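Side-chain contacts in putative primosome component (Streptococcus pyogenes serotype M3, PDB 2QGZ), which probably acts as an ATP-binding helicase loader of the primosome, helping to place the replicative helicase on DNA: residues V128-A131 / S132-E135; L241-R244 / M245-L249; A103-S106 / E107-Q110; S113-K116 / S117-H120. All coordinates share one frame; numbering follows the deposited sequence.

Interaction 1 (V128-A131 / S132-E135)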
ATOM      1  N   VAL A 128      16.516   8.917  -4.100  1.00 32.64           N
ATOM      2  CA  VAL A 128      15.769   9.902  -4.868  1.00 34.04           C
ATOM      3  C   VAL A 128      16.756  10.422  -5.910  1.00 33.89           C
ATOM      4  O   VAL A 128      17.241  11.546  -5.829  1.00 34.91           O
ATOM      5  CB  VAL A 128      15.277  11.071  -3.976  1.00 33.26           C
ATOM      6  CG1 VAL A 128      14.303  11.940  -4.751  1.00 33.00           C
ATOM      7  CG2 VAL A 128      14.614  10.528  -2.714  1.00 33.06           C
ATOM      8  N   ASN A 129      17.042   9.578  -6.894  1.00 34.73           N
ATOM      9  CA  ASN A 129      17.994   9.897  -7.947  1.00 37.28           C
ATOM     10  C   ASN A 129      17.392   9.802  -9.358  1.00 38.68           C
ATOM     11  O   ASN A 129      18.104   9.534 -10.328  1.00 40.38           O
ATOM     12  CB  ASN A 129      19.193   8.948  -7.810  1.00 36.42           C
ATOM     13  CG  ASN A 129      18.767   7.484  -7.701  1.00 36.28           C
ATOM     14  OD1 ASN A 129      19.595   6.588  -7.481  1.00 36.55           O
ATOM     15  ND2 ASN A 129      17.471   7.236  -7.857  1.00 31.01           N
ATOM     16  N   ASN A 130      16.087  10.030  -9.456  1.00 39.22           N
ATOM     17  CA  ASN A 130      15.341   9.976 -10.719  1.00 40.91           C
ATOM     18  C   ASN A 130      14.298  11.064 -10.700  1.00 40.04           C
ATOM     19  O   ASN A 130      13.966  11.604  -9.645  1.00 38.55           O
ATOM     20  CB  ASN A 130      14.546   8.666 -10.855  1.00 43.79           C
ATOM     21  CG  ASN A 130      15.375   7.529 -11.349  1.00 47.14           C
ATOM     22  OD1 ASN A 130      14.920   6.391 -11.383  1.00 46.56           O
ATOM     23  ND2 ASN A 130      16.606   7.826 -11.746  1.00 50.28           N
ATOM     24  N   ALA A 131      13.745  11.348 -11.869  1.00 39.30           N
ATOM     25  CA  ALA A 131      12.679  12.318 -11.957  1.00 38.38           C
ATOM     26  C   ALA A 131      11.449  11.615 -11.372  1.00 36.90           C
ATOM     27  O   ALA A 131      10.672  12.230 -10.639  1.00 37.62           O
ATOM     28  CB  ALA A 131      12.433  12.709 -13.406  1.00 38.51           C
ATOM     29  N   SER A 132      11.286  10.324 -11.676  1.00 34.13           N
ATOM     30  CA  SER A 132      10.139   9.567 -11.170  1.00 33.89           C
ATOM     31  C   SER A 132      10.185   9.374  -9.651  1.00 34.42           C
ATOM     32  O   SER A 132       9.150   9.432  -8.983  1.00 35.42           O
ATOM     33  CB  SER A 132      10.048   8.194 -11.834  1.00 30.89           C
ATOM     34  OG  SER A 132      10.902   7.263 -11.192  1.00 33.37           O
ATOM     35  N   ARG A 133      11.375   9.130  -9.108  1.00 34.27           N
ATOM     36  CA  ARG A 133      11.520   8.943  -7.672  1.00 34.00           C
ATOM     37  C   ARG A 133      11.406  10.286  -6.961  1.00 32.33           C
ATOM     38  O   ARG A 133      10.972  10.359  -5.817  1.00 30.47           O
ATOM     39  CB  ARG A 133      12.849   8.243  -7.361  1.00 35.42           C
ATOM     40  CG  ARG A 133      12.950   6.889  -8.077  1.00 39.10           C
ATOM     41  CD  ARG A 133      14.143   6.045  -7.650  1.00 36.71           C
ATOM     42  NE  ARG A 133      13.969   5.624  -6.271  1.00 41.07           N
ATOM     43  CZ  ARG A 133      13.717   4.382  -5.889  1.00 39.02           C
ATOM     44  NH1 ARG A 133      13.615   3.411  -6.786  1.00 37.91           N
ATOM     45  NH2 ARG A 133      13.546   4.123  -4.602  1.00 44.45           N
ATOM     46  N   MET A 134      11.772  11.353  -7.653  1.00 35.26           N
ATOM     47  CA  MET A 134      11.668  12.701  -7.097  1.00 36.94           C
ATOM     48  C   MET A 134      10.175  12.977  -6.924  1.00 37.66           C
ATOM     49  O   MET A 134       9.738  13.466  -5.890  1.00 35.32           O
ATOM     50  CB  MET A 134      12.253  13.711  -8.075  1.00 41.49           C
ATOM     51  CG  MET A 134      13.093  14.812  -7.454  1.00 47.57           C
ATOM     52  SD  MET A 134      13.899  15.805  -8.764  1.00 55.03           S
ATOM     53  CE  MET A 134      15.225  14.694  -9.309  1.00 49.36           C
ATOM     54  N   GLU A 135       9.402  12.645  -7.954  1.00 37.91           N
ATOM     55  CA  GLU A 135       7.957  12.841  -7.942  1.00 39.47           C
ATOM     56  C   GLU A 135       7.275  11.973  -6.883  1.00 37.74           C
ATOM     57  O   GLU A 135       6.517  12.482  -6.061  1.00 37.44           O
ATOM     58  CB  GLU A 135       7.373  12.534  -9.329  1.00 41.95           C
ATOM     59  CG  GLU A 135       7.640  13.605 -10.377  1.00 50.04           C
ATOM     60  CD  GLU A 135       7.209  13.188 -11.788  1.00 56.28           C
ATOM     61  OE1 GLU A 135       7.894  12.340 -12.408  1.00 58.86           O
ATOM     62  OE2 GLU A 135       6.179  13.706 -12.278  1.00 60.41           O
TER
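R133 meets N129 and N130 where the loop through N130 runs into helix 131-146. Its CB lies 3.9 Å from N130 CB. One bond further, R133 CG packs against the same methylene, 3.7 Å from N130 CB, with N130 OD1 close beside it. R133 CD runs alongside the N129 amide, 3.5 Å from N129 ND2, and also near N130 OD1. With R133 CG beside the backbone N (R133 chi1 -58°) the chain is directed back along the loop, and the bend at R133 chi3 (67°) then turns the guanidinium past N129. The N129 amide stands almost perpendicular to the R133 guanidinium, the planes 86° apart. The charged end is held from outside the turn: R133 NE bonds to D127 O, and NH1 to I163 O near the probable Walker A loop. N130 occupies the N-cap position, but its amide reaches back weakly to N129 O instead of capping the helix. V128 CG1 rests on M134, 3.6 Å from M134 CA. The backbone closes with M134 N to N130 O at 3.0 Å and E135 N to A131 O at 3.0 Å. The chemistry thus divides R133 in two: an aliphatic stem lying against the asparagines, and a buried guanidinium whose positive charge is met by backbone carbonyls, which probably fixes its rotation.

Interaction 2 (L241-R244 / M245-L249)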
ATOM      1  N   LEU A 241     -12.131  -2.626  -0.435  1.00 32.21           N
ATOM      2  CA  LEU A 241     -11.970  -1.344  -1.101  1.00 32.62           C
ATOM      3  C   LEU A 241     -13.249  -0.519  -0.974  1.00 33.90           C
ATOM      4  O   LEU A 241     -13.203   0.671  -0.635  1.00 35.86           O
ATOM      5  CB  LEU A 241     -11.585  -1.559  -2.569  1.00 30.83           C
ATOM      6  CG  LEU A 241     -10.096  -1.412  -2.954  1.00 32.77           C
ATOM      7  CD1 LEU A 241      -9.171  -1.767  -1.800  1.00 31.41           C
ATOM      8  CD2 LEU A 241      -9.801  -2.279  -4.177  1.00 28.40           C
ATOM      9  N   GLN A 242     -14.392  -1.155  -1.217  1.00 32.63           N
ATOM     10  CA  GLN A 242     -15.686  -0.480  -1.120  1.00 31.54           C
ATOM     11  C   GLN A 242     -15.840   0.171   0.249  1.00 31.68           C
ATOM     12  O   GLN A 242     -16.202   1.336   0.359  1.00 32.46           O
ATOM     13  CB  GLN A 242     -16.810  -1.489  -1.323  1.00 32.91           C
ATOM     14  CG  GLN A 242     -18.182  -0.921  -1.159  1.00 33.80           C
ATOM     15  CD  GLN A 242     -19.253  -1.955  -1.435  1.00 35.43           C
ATOM     16  OE1 GLN A 242     -20.346  -1.627  -1.888  1.00 37.66           O
ATOM     17  NE2 GLN A 242     -18.948  -3.209  -1.147  1.00 36.13           N
ATOM     18  N   TYR A 243     -15.552  -0.588   1.294  1.00 30.71           N
ATOM     19  CA  TYR A 243     -15.654  -0.080   2.647  1.00 31.49           C
ATOM     20  C   TYR A 243     -14.689   1.073   2.922  1.00 33.92           C
ATOM     21  O   TYR A 243     -15.041   2.019   3.632  1.00 34.97           O
ATOM     22  CB  TYR A 243     -15.406  -1.213   3.637  1.00 30.65           C
ATOM     23  CG  TYR A 243     -15.252  -0.761   5.065  1.00 30.28           C
ATOM     24  CD1 TYR A 243     -13.995  -0.450   5.583  1.00 29.28           C
ATOM     25  CD2 TYR A 243     -16.361  -0.656   5.906  1.00 31.00           C
ATOM     26  CE1 TYR A 243     -13.842  -0.048   6.909  1.00 31.54           C
ATOM     27  CE2 TYR A 243     -16.227  -0.261   7.236  1.00 31.47           C
ATOM     28  CZ  TYR A 243     -14.965   0.045   7.732  1.00 34.01           C
ATOM     29  OH  TYR A 243     -14.823   0.456   9.039  1.00 32.96           O
ATOM     30  N   ARG A 244     -13.475   1.005   2.375  1.00 33.53           N
ATOM     31  CA  ARG A 244     -12.523   2.077   2.610  1.00 34.42           C
ATOM     32  C   ARG A 244     -12.917   3.322   1.816  1.00 34.70           C
ATOM     33  O   ARG A 244     -12.619   4.444   2.229  1.00 33.56           O
ATOM     34  CB  ARG A 244     -11.086   1.611   2.306  1.00 30.63           C
ATOM     35  CG  ARG A 244     -10.578   0.574   3.319  1.00 30.52           C
ATOM     36  CD  ARG A 244      -9.128   0.126   3.060  1.00 31.87           C
ATOM     37  NE  ARG A 244      -8.158   1.135   3.472  1.00 31.49           N
ATOM     38  CZ  ARG A 244      -7.826   1.397   4.733  1.00 32.85           C
ATOM     39  NH1 ARG A 244      -8.378   0.723   5.730  1.00 32.26           N
ATOM     40  NH2 ARG A 244      -6.947   2.349   5.003  1.00 30.95           N
ATOM     41  N   MET A 245     -13.614   3.136   0.698  1.00 35.98           N
ATOM     42  CA  MET A 245     -14.076   4.286  -0.082  1.00 37.03           C
ATOM     43  C   MET A 245     -15.100   5.057   0.758  1.00 37.67           C
ATOM     44  O   MET A 245     -14.981   6.269   0.943  1.00 39.54           O
ATOM     45  CB  MET A 245     -14.724   3.844  -1.407  1.00 36.19           C
ATOM     46  CG  MET A 245     -13.781   3.894  -2.614  1.00 32.78           C
ATOM     47  SD  MET A 245     -14.477   3.288  -4.179  1.00 33.21           S
ATOM     48  CE  MET A 245     -15.537   4.659  -4.592  1.00 32.18           C
ATOM     49  N   LEU A 246     -16.095   4.347   1.279  1.00 38.28           N
ATOM     50  CA  LEU A 246     -17.134   4.967   2.100  1.00 39.78           C
ATOM     51  C   LEU A 246     -16.574   5.557   3.383  1.00 40.44           C
ATOM     52  O   LEU A 246     -16.985   6.628   3.806  1.00 42.26           O
ATOM     53  CB  LEU A 246     -18.218   3.949   2.458  1.00 38.39           C
ATOM     54  CG  LEU A 246     -19.239   3.593   1.385  1.00 39.06           C
ATOM     55  CD1 LEU A 246     -19.986   2.334   1.794  1.00 39.44           C
ATOM     56  CD2 LEU A 246     -20.202   4.752   1.201  1.00 39.03           C
ATOM     57  N   GLU A 247     -15.634   4.854   4.002  1.00 41.09           N
ATOM     58  CA  GLU A 247     -15.032   5.307   5.249  1.00 41.68           C
ATOM     59  C   GLU A 247     -13.920   6.348   5.066  1.00 41.63           C
ATOM     60  O   GLU A 247     -13.347   6.822   6.045  1.00 41.96           O
ATOM     61  CB  GLU A 247     -14.478   4.101   6.010  1.00 42.40           C
ATOM     62  CG  GLU A 247     -15.513   3.261   6.742  1.00 44.60           C
ATOM     63  CD  GLU A 247     -15.693   3.722   8.173  1.00 46.75           C
ATOM     64  OE1 GLU A 247     -14.693   4.213   8.755  1.00 48.40           O
ATOM     65  OE2 GLU A 247     -16.809   3.586   8.724  1.00 46.31           O
ATOM     66  N   GLU A 248     -13.608   6.691   3.820  1.00 42.17           N
ATOM     67  CA  GLU A 248     -12.558   7.670   3.532  1.00 43.89           C
ATOM     68  C   GLU A 248     -11.247   7.304   4.223  1.00 41.45           C
ATOM     69  O   GLU A 248     -10.679   8.098   4.970  1.00 44.51           O
ATOM     70  CB  GLU A 248     -12.997   9.078   3.966  1.00 45.45           C
ATOM     71  CG  GLU A 248     -14.310   9.538   3.335  1.00 52.39           C
ATOM     72  CD  GLU A 248     -14.763  10.914   3.820  1.00 57.16           C
ATOM     73  OE1 GLU A 248     -14.679  11.187   5.039  1.00 58.46           O
ATOM     74  OE2 GLU A 248     -15.222  11.721   2.982  1.00 60.51           O
ATOM     75  N   LEU A 249     -10.777   6.088   3.980  1.00 38.36           N
ATOM     76  CA  LEU A 249      -9.532   5.625   4.567  1.00 35.72           C
ATOM     77  C   LEU A 249      -8.480   5.477   3.446  1.00 35.87           C
ATOM     78  O   LEU A 249      -8.670   4.719   2.490  1.00 34.90           O
ATOM     79  CB  LEU A 249      -9.764   4.297   5.298  1.00 33.76           C
ATOM     80  CG  LEU A 249     -10.734   4.310   6.498  1.00 32.66           C
ATOM     81  CD1 LEU A 249     -10.965   2.895   6.994  1.00 32.19           C
ATOM     82  CD2 LEU A 249     -10.172   5.158   7.627  1.00 29.13           C
TER
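A local contact at the C-terminal end of helix 237-247 joins Y243 and R244 to E247 and L249, just ahead of strand 251-255. E247 lays its CG over one face of the Y243 ring, a CH-pi contact with CG 3.6 Å from the ring centroid. The bend at E247 chi2 (-92°) carries the carboxylate out toward the hydroxyl end of Y243, nearly parallel to the ring, the planes 9° apart. The hydroxyl of Y243 bonds to N214, and K213 adds a cation-pi contact to the ring. R244 crosses L249 at about a right angle: L249 CB stands over one guanidinium face, 3.4 Å from R244 NH2, while L249 CD1 reaches both R244 NH1 and, at 4.1 Å, Y243 CE1. Several acceptors fix that guanidinium: T251 OG1 takes NE, P250 O takes NH2, and K213 O and V215 O share NH1. Along the backbone, E247 N bonds to Y243 O at 2.9 Å. E248, with positive phi (53°), turns the chain off the helix axis. Two bonds back into the last turn, E248 N to M245 O at 3.2 Å and L249 N to R244 O at 3.0 Å, complete a Schellman motif, a common C-terminal helix cap, here leading into strand 251-255.

Interaction 3 (A103-S106 / E107-Q110)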
ATOM      1  N   ALA A 103      11.356   1.798  19.941  1.00 75.95           N
ATOM      2  CA  ALA A 103      10.823   0.728  19.105  1.00 72.50           C
ATOM      3  C   ALA A 103       9.303   0.809  19.107  1.00 70.17           C
ATOM      4  O   ALA A 103       8.616  -0.114  18.666  1.00 68.13           O
ATOM      5  CB  ALA A 103      11.273  -0.627  19.635  1.00 72.10           C
ATOM      6  N   ALA A 104       8.785   1.925  19.612  1.00 67.65           N
ATOM      7  CA  ALA A 104       7.351   2.141  19.681  1.00 66.13           C
ATOM      8  C   ALA A 104       6.776   2.513  18.316  1.00 64.95           C
ATOM      9  O   ALA A 104       5.693   2.058  17.956  1.00 64.57           O
ATOM     10  CB  ALA A 104       7.033   3.233  20.699  1.00 65.69           C
ATOM     11  N   ILE A 105       7.492   3.339  17.558  1.00 63.81           N
ATOM     12  CA  ILE A 105       7.008   3.748  16.241  1.00 63.67           C
ATOM     13  C   ILE A 105       7.014   2.552  15.297  1.00 61.92           C
ATOM     14  O   ILE A 105       6.171   2.431  14.411  1.00 60.17           O
ATOM     15  CB  ILE A 105       7.873   4.884  15.634  1.00 65.10           C
ATOM     16  CG1 ILE A 105       9.313   4.413  15.451  1.00 67.35           C
ATOM     17  CG2 ILE A 105       7.837   6.113  16.540  1.00 65.23           C
ATOM     18  CD1 ILE A 105      10.255   5.507  14.952  1.00 70.30           C
ATOM     19  N   SER A 106       7.964   1.656  15.516  1.00 60.24           N
ATOM     20  CA  SER A 106       8.094   0.468  14.696  1.00 58.81           C
ATOM     21  C   SER A 106       6.939  -0.508  14.910  1.00 58.80           C
ATOM     22  O   SER A 106       6.495  -1.159  13.967  1.00 59.41           O
ATOM     23  CB  SER A 106       9.419  -0.223  15.006  1.00 57.70           C
ATOM     24  OG  SER A 106       9.599  -1.355  14.183  1.00 58.05           O
ATOM     25  N   GLU A 107       6.447  -0.602  16.143  1.00 58.62           N
ATOM     26  CA  GLU A 107       5.353  -1.521  16.460  1.00 57.59           C
ATOM     27  C   GLU A 107       3.972  -1.086  15.950  1.00 54.99           C
ATOM     28  O   GLU A 107       3.051  -1.905  15.895  1.00 54.49           O
ATOM     29  CB  GLU A 107       5.279  -1.761  17.971  1.00 60.79           C
ATOM     30  CG  GLU A 107       4.829  -0.556  18.781  1.00 64.83           C
ATOM     31  CD  GLU A 107       4.536  -0.906  20.232  1.00 68.94           C
ATOM     32  OE1 GLU A 107       3.604  -1.709  20.467  1.00 69.98           O
ATOM     33  OE2 GLU A 107       5.236  -0.384  21.133  1.00 69.71           O
ATOM     34  N   ARG A 108       3.823   0.188  15.592  1.00 52.03           N
ATOM     35  CA  ARG A 108       2.548   0.681  15.069  1.00 49.71           C
ATOM     36  C   ARG A 108       2.348   0.214  13.622  1.00 48.70           C
ATOM     37  O   ARG A 108       1.278   0.417  13.040  1.00 48.33           O
ATOM     38  CB  ARG A 108       2.496   2.211  15.072  1.00 49.20           C
ATOM     39  CG  ARG A 108       2.662   2.879  16.408  1.00 47.55           C
ATOM     40  CD  ARG A 108       2.107   4.293  16.337  1.00 48.12           C
ATOM     41  NE  ARG A 108       2.298   5.034  17.580  1.00 50.17           N
ATOM     42  CZ  ARG A 108       3.458   5.549  17.981  1.00 50.96           C
ATOM     43  NH1 ARG A 108       4.552   5.413  17.236  1.00 48.84           N
ATOM     44  NH2 ARG A 108       3.523   6.198  19.135  1.00 51.22           N
ATOM     45  N   ILE A 109       3.386  -0.389  13.049  1.00 47.56           N
ATOM     46  CA  ILE A 109       3.345  -0.867  11.671  1.00 46.27           C
ATOM     47  C   ILE A 109       3.044  -2.358  11.584  1.00 46.29           C
ATOM     48  O   ILE A 109       3.936  -3.194  11.743  1.00 48.09           O
ATOM     49  CB  ILE A 109       4.689  -0.593  10.958  1.00 44.35           C
ATOM     50  CG1 ILE A 109       4.977   0.906  10.953  1.00 42.84           C
ATOM     51  CG2 ILE A 109       4.650  -1.116   9.542  1.00 42.43           C
ATOM     52  CD1 ILE A 109       6.323   1.256  10.363  1.00 42.31           C
ATOM     53  N   GLN A 110       1.785  -2.690  11.320  1.00 45.92           N
ATOM     54  CA  GLN A 110       1.379  -4.085  11.210  1.00 45.72           C
ATOM     55  C   GLN A 110       1.783  -4.683   9.866  1.00 43.51           C
ATOM     56  O   GLN A 110       1.633  -4.051   8.820  1.00 43.32           O
ATOM     57  CB  GLN A 110      -0.136  -4.209  11.405  1.00 47.84           C
ATOM     58  CG  GLN A 110      -0.608  -4.036  12.849  1.00 52.66           C
ATOM     59  CD  GLN A 110      -0.296  -2.657  13.421  1.00 56.88           C
ATOM     60  OE1 GLN A 110       0.457  -2.527  14.395  1.00 58.26           O
ATOM     61  NE2 GLN A 110      -0.875  -1.617  12.820  1.00 57.24           N
TER
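I105 and R108 meet where the short helical turn 104-107 gives way to strand 109-112, an outermost strand of the parallel sheet in this P-loop NTPase fold. The turn is loosely bonded. E107 N has A103 O as a weak acceptor at 3.4 Å, and R108 N reaches I105 O weakly at 3.5 Å; a further weak bond from I109 N to S106 O is doubtful. S177 OG, on helix 165-179, bonds both to I105 O and to R108 NH1, joining the turn to that helix through one hydroxyl. S106 OG, set anti to the backbone N (chi1 -178°), bonds to R119 O in the loop that follows the strand. R108 and Q110 extend the sheet through backbone bonds to T184, and Q110 also to L186, while Q110 NE2 folds back on R108 O in a weak bond of 3.0 Å. R108 stays extended from CG to NE, which carries its guanidinium back over the turn. There I105 CB is at the edge, in the guanidinium plane. I105 itself packs on H174 and E178. The closest side-chain approach of the pair is I105 CG2 to R108 NH1, at 3.4 Å.

Interaction 4 (S113-K116 / S117-H120)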
ATOM      1  N   SER A 113       2.239 -11.119   6.065  1.00 45.50           N
ATOM      2  CA  SER A 113       2.968 -11.907   5.083  1.00 45.34           C
ATOM      3  C   SER A 113       4.100 -11.135   4.409  1.00 45.81           C
ATOM      4  O   SER A 113       4.276 -11.202   3.195  1.00 44.57           O
ATOM      5  CB  SER A 113       1.997 -12.445   4.033  1.00 47.44           C
ATOM      6  OG  SER A 113       0.917 -13.110   4.665  1.00 48.05           O
ATOM      7  N   LEU A 114       4.864 -10.409   5.216  1.00 45.40           N
ATOM      8  CA  LEU A 114       6.003  -9.634   4.736  1.00 45.36           C
ATOM      9  C   LEU A 114       7.130  -9.747   5.765  1.00 45.03           C
ATOM     10  O   LEU A 114       6.883  -9.755   6.974  1.00 44.96           O
ATOM     11  CB  LEU A 114       5.608  -8.162   4.549  1.00 44.78           C
ATOM     12  CG  LEU A 114       4.681  -7.800   3.376  1.00 43.82           C
ATOM     13  CD1 LEU A 114       4.234  -6.352   3.488  1.00 43.53           C
ATOM     14  CD2 LEU A 114       5.400  -8.023   2.057  1.00 39.24           C
ATOM     15  N   PRO A 115       8.385  -9.851   5.302  1.00 45.32           N
ATOM     16  CA  PRO A 115       9.504  -9.960   6.245  1.00 45.13           C
ATOM     17  C   PRO A 115       9.562  -8.794   7.234  1.00 46.17           C
ATOM     18  O   PRO A 115       9.108  -7.693   6.933  1.00 46.60           O
ATOM     19  CB  PRO A 115      10.726 -10.025   5.329  1.00 44.43           C
ATOM     20  CG  PRO A 115      10.273  -9.306   4.083  1.00 45.57           C
ATOM     21  CD  PRO A 115       8.866  -9.821   3.911  1.00 45.69           C
ATOM     22  N   LYS A 116      10.119  -9.048   8.414  1.00 46.30           N
ATOM     23  CA  LYS A 116      10.230  -8.044   9.462  1.00 46.21           C
ATOM     24  C   LYS A 116      10.961  -6.762   9.077  1.00 44.07           C
ATOM     25  O   LYS A 116      10.745  -5.721   9.694  1.00 42.41           O
ATOM     26  CB  LYS A 116      10.901  -8.661  10.696  1.00 51.64           C
ATOM     27  CG  LYS A 116      10.105  -9.819  11.305  1.00 56.96           C
ATOM     28  CD  LYS A 116      10.787 -10.433  12.530  1.00 62.31           C
ATOM     29  CE  LYS A 116      10.862  -9.452  13.702  1.00 63.89           C
ATOM     30  NZ  LYS A 116      11.629 -10.024  14.849  1.00 65.40           N
ATOM     31  N   SER A 117      11.824  -6.821   8.070  1.00 41.17           N
ATOM     32  CA  SER A 117      12.565  -5.628   7.670  1.00 41.12           C
ATOM     33  C   SER A 117      11.678  -4.474   7.192  1.00 40.70           C
ATOM     34  O   SER A 117      12.076  -3.320   7.287  1.00 39.78           O
ATOM     35  CB  SER A 117      13.592  -5.970   6.593  1.00 41.88           C
ATOM     36  OG  SER A 117      12.961  -6.540   5.465  1.00 46.48           O
ATOM     37  N   TYR A 118      10.476  -4.779   6.702  1.00 39.74           N
ATOM     38  CA  TYR A 118       9.550  -3.744   6.225  1.00 40.01           C
ATOM     39  C   TYR A 118       9.016  -2.854   7.328  1.00 39.22           C
ATOM     40  O   TYR A 118       8.272  -1.917   7.067  1.00 40.19           O
ATOM     41  CB  TYR A 118       8.352  -4.363   5.505  1.00 37.88           C
ATOM     42  CG  TYR A 118       8.608  -4.712   4.069  1.00 40.58           C
ATOM     43  CD1 TYR A 118       9.178  -5.931   3.718  1.00 43.30           C
ATOM     44  CD2 TYR A 118       8.283  -3.817   3.051  1.00 41.68           C
ATOM     45  CE1 TYR A 118       9.417  -6.252   2.386  1.00 45.12           C
ATOM     46  CE2 TYR A 118       8.516  -4.128   1.724  1.00 44.28           C
ATOM     47  CZ  TYR A 118       9.085  -5.345   1.397  1.00 46.52           C
ATOM     48  OH  TYR A 118       9.344  -5.645   0.076  1.00 49.19           O
ATOM     49  N   ARG A 119       9.393  -3.157   8.559  1.00 41.63           N
ATOM     50  CA  ARG A 119       8.940  -2.402   9.716  1.00 42.37           C
ATOM     51  C   ARG A 119      10.071  -1.485  10.186  1.00 42.89           C
ATOM     52  O   ARG A 119       9.900  -0.677  11.098  1.00 40.45           O
ATOM     53  CB  ARG A 119       8.532  -3.397  10.811  1.00 46.37           C
ATOM     54  CG  ARG A 119       7.938  -2.806  12.078  1.00 51.67           C
ATOM     55  CD  ARG A 119       6.962  -3.799  12.726  1.00 52.95           C
ATOM     56  NE  ARG A 119       7.569  -5.107  12.932  1.00 54.62           N
ATOM     57  CZ  ARG A 119       6.917  -6.256  12.803  1.00 57.88           C
ATOM     58  NH1 ARG A 119       5.632  -6.254  12.469  1.00 56.47           N
ATOM     59  NH2 ARG A 119       7.553  -7.406  12.988  1.00 59.19           N
ATOM     60  N   HIS A 120      11.227  -1.600   9.531  1.00 41.90           N
ATOM     61  CA  HIS A 120      12.388  -0.789   9.891  1.00 41.84           C
ATOM     62  C   HIS A 120      12.989  -0.018   8.712  1.00 40.81           C
ATOM     63  O   HIS A 120      14.213   0.087   8.593  1.00 41.72           O
ATOM     64  CB  HIS A 120      13.470  -1.678  10.525  1.00 42.13           C
ATOM     65  CG  HIS A 120      12.979  -2.491  11.682  1.00 43.48           C
ATOM     66  ND1 HIS A 120      12.535  -1.924  12.859  1.00 44.06           N
ATOM     67  CD2 HIS A 120      12.840  -3.831  11.835  1.00 42.77           C
ATOM     68  CE1 HIS A 120      12.145  -2.878  13.685  1.00 43.56           C
ATOM     69  NE2 HIS A 120      12.320  -4.045  13.088  1.00 45.15           N
TER
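Y118, in a 3-10 turn of the loop after strand 109-112, packs back on P115 and L114 just before that turn. The tyrosine CG stands beside the backbone N (chi1 -83°), which sets the ring against the proline. P115 CG comes to the ring edge, near its plane, 3.6 Å from Y118 CD1, and P115 O also lies at this edge. L114 approaches from another direction, with CD2 over one ring face and CB 4.3 Å from Y118 CD1. The backbone holds the turn through Y118 N to P115 O at 3.2 Å and R119 N to K116 O at 3.1 Å. K116 and R119 are each bent at chi3. R119 leaves its backbone with CG on the far side from N (chi1 -176°), and the bend (53°) swings the guanidinium round to K116, where K116 CE lies at its edge and R119 NH2 comes 3.9 Å from K116 CG. The like charges remain apart, K116 NZ being 5.2 Å from R119 NH2. H120 leans its CD2 toward K116 O, at 3.5 Å. Beyond the turn, the Y118 hydroxyl bonds to S166 of the probable Walker A loop, near a bound phosphate, and its ring meets Y167 edge-to-face. R119 packs on I109 and L111 of strand 109-112, while L114 covers L186 and H188 of strand 184-188.

In the fold
Along the chain the order is interaction 3, interaction 4, interaction 1 and then interaction 2, all within the IstB-like ATP-binding region. Interactions 3 and 4 touch, their centres about 11 Å apart, and bracket strand 109-112 at one margin of the six-stranded parallel sheet. Interaction 1 opens helix 131-146, its centre about 24 Å from that of interaction 4, whereas interaction 2 closes helix 237-247 ahead of strand 251-255, its centre about 30 Å from that of interaction 1 and across the chain's centre from it. Interaction 4 borders the presumed nucleotide site, and the R133 side chain of interaction 1 lies near it; interaction 2 shapes a helix-to-strand connection in the same fold.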